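Local coordinates for purine nucleoside phosphorylase (Bacillus licheniformis, PDB 6DZD), which probably cleaves purine nucleosides such as adenosine, inosine and S-methyl-5'-thioadenosine with phosphate, and probably also deaminates adenosine, at residues A[15-20]-A[30-35]; A[94-99]-A[118-123]. One frame throughout, in Å; residues are numbered along the deposited sequence.

Interaction 1 (A[15-20]-A[30-35])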
# COMPACT_ATOMS: atom_id res chain seq x y z
N LEU A 15 -5.19 -11.19 4.05
CA LEU A 15 -6.34 -10.32 4.29
C LEU A 15 -6.90 -9.92 2.93
O LEU A 15 -6.17 -9.36 2.11
CB LEU A 15 -5.95 -9.09 5.09
CG LEU A 15 -5.76 -9.31 6.59
CD1 LEU A 15 -4.91 -8.20 7.17
CD2 LEU A 15 -7.11 -9.37 7.25
N LEU A 16 -8.19 -10.15 2.71
CA LEU A 16 -8.81 -9.98 1.40
C LEU A 16 -9.91 -8.94 1.43
O LEU A 16 -10.80 -9.00 2.29
CB LEU A 16 -9.38 -11.30 0.88
CG LEU A 16 -8.33 -12.35 0.50
CD1 LEU A 16 -8.98 -13.67 0.14
CD2 LEU A 16 -7.45 -11.83 -0.66
N ILE A 17 -9.90 -8.02 0.46
CA ILE A 17 -10.96 -7.03 0.31
C ILE A 17 -12.19 -7.71 -0.32
O ILE A 17 -12.23 -7.95 -1.53
CB ILE A 17 -10.49 -5.83 -0.52
CG1 ILE A 17 -9.40 -5.11 0.26
CG2 ILE A 17 -11.64 -4.89 -0.77
CD1 ILE A 17 -8.43 -4.27 -0.57
N GLU A 18 -13.21 -7.93 0.50
CA GLU A 18 -14.32 -8.80 0.10
C GLU A 18 -15.16 -8.17 -1.01
O GLU A 18 -15.36 -8.77 -2.07
CB GLU A 18 -15.17 -9.16 1.30
CG GLU A 18 -15.90 -10.45 1.12
CD GLU A 18 -16.39 -10.99 2.42
OE1 GLU A 18 -16.11 -10.36 3.46
OE2 GLU A 18 -17.06 -12.05 2.41
N GLU A 19 -15.65 -6.94 -0.78
CA GLU A 19 -16.66 -6.34 -1.66
C GLU A 19 -16.19 -6.24 -3.10
O GLU A 19 -17.02 -6.24 -4.02
CB GLU A 19 -17.06 -4.95 -1.14
N TRP A 20 -14.88 -6.16 -3.33
CA TRP A 20 -14.37 -5.98 -4.68
C TRP A 20 -14.38 -7.29 -5.48
O TRP A 20 -14.62 -7.26 -6.70
CB TRP A 20 -12.97 -5.38 -4.62
CG TRP A 20 -12.97 -3.94 -4.19
CD1 TRP A 20 -14.02 -3.23 -3.68
CD2 TRP A 20 -11.87 -3.01 -4.25
NE1 TRP A 20 -13.65 -1.94 -3.41
CE2 TRP A 20 -12.33 -1.77 -3.75
CE3 TRP A 20 -10.53 -3.11 -4.67
CZ2 TRP A 20 -11.50 -0.64 -3.66
CZ3 TRP A 20 -9.73 -2.00 -4.59
CH2 TRP A 20 -10.21 -0.78 -4.09
N VAL A 30 -12.23 -8.30 -9.50
CA VAL A 30 -11.02 -7.80 -8.87
C VAL A 30 -10.61 -8.72 -7.74
O VAL A 30 -11.45 -9.19 -6.95
CB VAL A 30 -11.23 -6.37 -8.36
CG1 VAL A 30 -9.96 -5.85 -7.67
CG2 VAL A 30 -11.63 -5.50 -9.51
N THR A 31 -9.30 -9.00 -7.66
CA THR A 31 -8.69 -9.62 -6.48
C THR A 31 -7.74 -8.62 -5.82
O THR A 31 -6.77 -8.17 -6.43
CB THR A 31 -7.98 -10.90 -6.87
OG1 THR A 31 -8.89 -11.71 -7.62
CG2 THR A 31 -7.50 -11.66 -5.63
N ALA A 32 -8.04 -8.26 -4.57
CA ALA A 32 -7.27 -7.25 -3.85
C ALA A 32 -7.08 -7.71 -2.41
O ALA A 32 -7.91 -8.45 -1.87
CB ALA A 32 -7.97 -5.89 -3.90
N GLY A 33 -5.95 -7.33 -1.82
CA GLY A 33 -5.71 -7.69 -0.43
C GLY A 33 -4.36 -7.21 0.07
O GLY A 33 -3.68 -6.42 -0.59
N PHE A 34 -3.98 -7.75 1.23
CA PHE A 34 -2.82 -7.34 2.03
C PHE A 34 -2.35 -8.55 2.82
O PHE A 34 -3.17 -9.25 3.42
CB PHE A 34 -3.23 -6.20 2.97
CG PHE A 34 -2.09 -5.41 3.56
CD1 PHE A 34 -1.46 -4.43 2.82
CD2 PHE A 34 -1.72 -5.58 4.89
CE1 PHE A 34 -0.44 -3.65 3.37
CE2 PHE A 34 -0.70 -4.82 5.46
CZ PHE A 34 -0.05 -3.84 4.70
N THR A 35 -1.06 -8.83 2.81
CA THR A 35 -0.63 -10.02 3.55
C THR A 35 -0.38 -9.67 5.02
O THR A 35 -0.25 -8.51 5.41
CB THR A 35 0.61 -10.67 2.91
OG1 THR A 35 1.69 -9.73 2.87
CG2 THR A 35 0.29 -11.17 1.50
O HOH W 1 -10.71 -9.60 -3.46

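Interaction 2 (A[94-99]-A[118-123])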
# COMPACT_ATOMS: atom_id res chain seq x y z
N VAL A 94 1.16 -0.29 -15.66
CA VAL A 94 1.74 -1.60 -15.93
C VAL A 94 1.06 -2.22 -17.14
O VAL A 94 -0.17 -2.31 -17.20
CB VAL A 94 1.62 -2.50 -14.69
CG1 VAL A 94 2.33 -3.81 -14.93
CG2 VAL A 94 2.21 -1.80 -13.48
N THR A 95 1.86 -2.68 -18.10
CA THR A 95 1.35 -3.37 -19.30
C THR A 95 1.92 -4.78 -19.37
O THR A 95 2.72 -5.20 -18.52
CB THR A 95 1.68 -2.59 -20.58
OG1 THR A 95 3.09 -2.65 -20.82
CG2 THR A 95 1.24 -1.13 -20.46
N ASP A 96 1.51 -5.52 -20.42
CA ASP A 96 1.92 -6.92 -20.56
C ASP A 96 3.43 -7.06 -20.55
O ASP A 96 3.97 -8.00 -19.96
CB ASP A 96 1.42 -7.51 -21.88
CG ASP A 96 -0.03 -7.95 -21.83
OD1 ASP A 96 -0.64 -8.00 -20.73
OD2 ASP A 96 -0.55 -8.26 -22.92
N GLY A 97 4.14 -6.15 -21.21
CA GLY A 97 5.58 -6.22 -21.24
C GLY A 97 6.23 -6.14 -19.88
O GLY A 97 7.33 -6.66 -19.69
N ASP A 98 5.57 -5.51 -18.91
CA ASP A 98 6.11 -5.38 -17.56
C ASP A 98 6.01 -6.66 -16.76
O ASP A 98 6.45 -6.68 -15.61
CB ASP A 98 5.39 -4.31 -16.75
CG ASP A 98 5.65 -2.92 -17.26
OD1 ASP A 98 6.81 -2.60 -17.57
OD2 ASP A 98 4.66 -2.16 -17.35
N ARG A 99 5.37 -7.69 -17.31
CA ARG A 99 5.11 -8.91 -16.56
C ARG A 99 6.40 -9.43 -15.94
O ARG A 99 7.49 -9.27 -16.50
CB ARG A 99 4.51 -9.97 -17.46
CG ARG A 99 3.10 -10.32 -17.15
CD ARG A 99 2.57 -11.30 -18.19
NE ARG A 99 1.25 -11.72 -17.78
CZ ARG A 99 0.16 -11.04 -18.06
NH1 ARG A 99 0.24 -9.92 -18.76
NH2 ARG A 99 -1.01 -11.48 -17.62
N THR A 118 -3.30 -0.67 -13.66
CA THR A 118 -3.39 -1.37 -14.94
C THR A 118 -4.85 -1.57 -15.31
O THR A 118 -5.74 -1.45 -14.46
CB THR A 118 -2.66 -2.73 -14.88
OG1 THR A 118 -2.46 -3.23 -16.20
CG2 THR A 118 -3.49 -3.75 -14.09
N ASP A 119 -5.09 -1.83 -16.60
CA ASP A 119 -6.41 -2.25 -17.07
C ASP A 119 -6.38 -3.65 -17.70
O ASP A 119 -7.39 -4.09 -18.25
CB ASP A 119 -7.03 -1.25 -18.05
CG ASP A 119 -6.17 -0.96 -19.28
OD1 ASP A 119 -5.23 -1.72 -19.57
OD2 ASP A 119 -6.45 0.06 -19.96
N ARG A 120 -5.22 -4.36 -17.64
CA ARG A 120 -5.02 -5.65 -18.28
C ARG A 120 -5.43 -6.79 -17.34
O ARG A 120 -5.26 -6.69 -16.11
CB ARG A 120 -3.56 -5.82 -18.69
CG ARG A 120 -2.93 -4.56 -19.18
CD ARG A 120 -3.38 -4.25 -20.61
NE ARG A 120 -2.25 -3.80 -21.45
CZ ARG A 120 -1.56 -4.62 -22.24
NH1 ARG A 120 -1.90 -5.90 -22.31
NH2 ARG A 120 -0.54 -4.16 -22.96
N PRO A 121 -5.93 -7.89 -17.88
CA PRO A 121 -6.35 -9.01 -17.02
C PRO A 121 -5.19 -9.89 -16.57
O PRO A 121 -4.16 -9.99 -17.23
CB PRO A 121 -7.29 -9.81 -17.94
CG PRO A 121 -6.67 -9.62 -19.31
CD PRO A 121 -6.16 -8.18 -19.31
N ASN A 122 -5.40 -10.53 -15.41
CA ASN A 122 -4.47 -11.52 -14.85
C ASN A 122 -3.08 -10.92 -14.68
O ASN A 122 -2.05 -11.56 -14.89
CB ASN A 122 -4.43 -12.78 -15.72
CG ASN A 122 -5.83 -13.33 -15.98
OD1 ASN A 122 -6.52 -13.76 -15.05
ND2 ASN A 122 -6.27 -13.30 -17.24
N LEU A 123 -3.04 -9.66 -14.25
CA LEU A 123 -1.79 -8.96 -14.04
C LEU A 123 -1.80 -8.35 -12.65
O LEU A 123 -2.45 -7.32 -12.43
CB LEU A 123 -1.58 -7.89 -15.09
CG LEU A 123 -0.10 -7.55 -15.18
CD1 LEU A 123 0.30 -7.29 -16.62
CD2 LEU A 123 0.18 -6.38 -14.30

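Interaction 1 (A[15-20]-A[30-35])
Trp-20 lays its indole alongside the side chain of Val-30, the two pointing the same way, and brings ring atom CE3 to 3.9 Å from Ala-32 CB. Val-30 CG1 also approaches CE3 obliquely. From its own segment, Ile-17 covers one face of the ring near the rim with CG2, while its other branch turns to the neighbouring strand: CG1 lies beside the backbone N (chi1 -65°), and Ile-17 CD1 ends 3.7 Å from Ala-32 CB. The methyl of Ala-32 thus meets both the isoleucine and the tryptophan. Tyr-138 and Ile-274 continue this apolar cluster beyond the two segments.

The backbones form an antiparallel pair inside a mixed sheet, where strand 14-17 sits between strands 7-10 and 30-35. Leu-15 and Phe-34 are the hydrogen-bonded pair: Leu-15 N reaches Phe-34 O at 2.9 Å, and Phe-34 N returns to Leu-15 O over the same length. Next along, Leu-16 faces Gly-33 as a non-hydrogen-bonded pair, CA to CA 4.3 Å. The last direct rung, Ile-17 N to Ala-32 O at 3.1 Å, has its donor 43° out of the carbonyl plane, and Leu-16 CD2 packs against the same oxygen. Past this point the first strand curls away, and a water takes over, donating to Ile-17 O (3.0 Å) and accepting from Ala-32 N. At the opposite end Phe-34 carries its ring away from Leu-15 to lie on Pro-134 and Tyr-136 of strand 133-139.

Interaction 2 (A[94-99]-A[118-123])
Thr-118 OG1 donates to Val-94 O at 2.7 Å, the donor tilted 26° from the carbonyl plane. With OG1 anti to its own backbone N (chi1 -165°), the hydroxyl faces Val-94 and also takes a weak bond from Arg-120 N. Beside it, Val-94 CG1 meets Leu-123 CD2 at 3.4 Å; Val-81 touches both side chains. The other branch of the leucine, CD1, lies against Thr-95 O and Arg-99 NH1.

Farther out the contact becomes ionic. Arg-120, bent at chi2 and chi3, passes one guanidinium face over Thr-95 CA and Asp-96 N, and its NH1 pairs with Asp-96 OD2 in a salt bridge, although the position of that nitrogen is uncertain. Asp-96 OD1 binds Arg-99 NH1 at 2.9 Å in a salt bridge whose hydrogen bond is weak; if NH1 of Arg-120 is rightly placed, one carboxylate joins two arginines. Arg-99 is extended from CG to NE, and its NE is held by Asp-79 in a further salt bridge.

Behind these groups, Asp-98 OD2 accepts from Thr-95 N (2.9 Å) and bonds to His-92. Asp-98 N bonds back to Thr-95 O, fixing the short turn that presents Asp-96. A 3-10 turn whose Asp-96 takes part in a salt-bridge network, less sure at Arg-120, thus packs against the connection between strands 115-118 and 124-129, at the edge of the mixed sheet that holds strands 91-93, 115-118 and 144-150.

From the N terminus the chain forms strand 7-10 and turns into strand 14-17, and interaction 1 then closes a short loop, partly unmodelled, that returns along strand 30-35. That contact is complete before interaction 2 opens: the chain next builds helix 59-72 and strands 80-82 and 91-93. Interaction 2 closes a longer excursion, from 94-99 round to 118-123. The two loops follow in series and neither encloses nor crosses the other. The centres of interactions 1 and 2 are 18 Å apart, and the two do not touch. Interaction 1 lies within one six-stranded sheet; segment 118-123 of interaction 2 leads from the other sheet into strand 124-129 of the first.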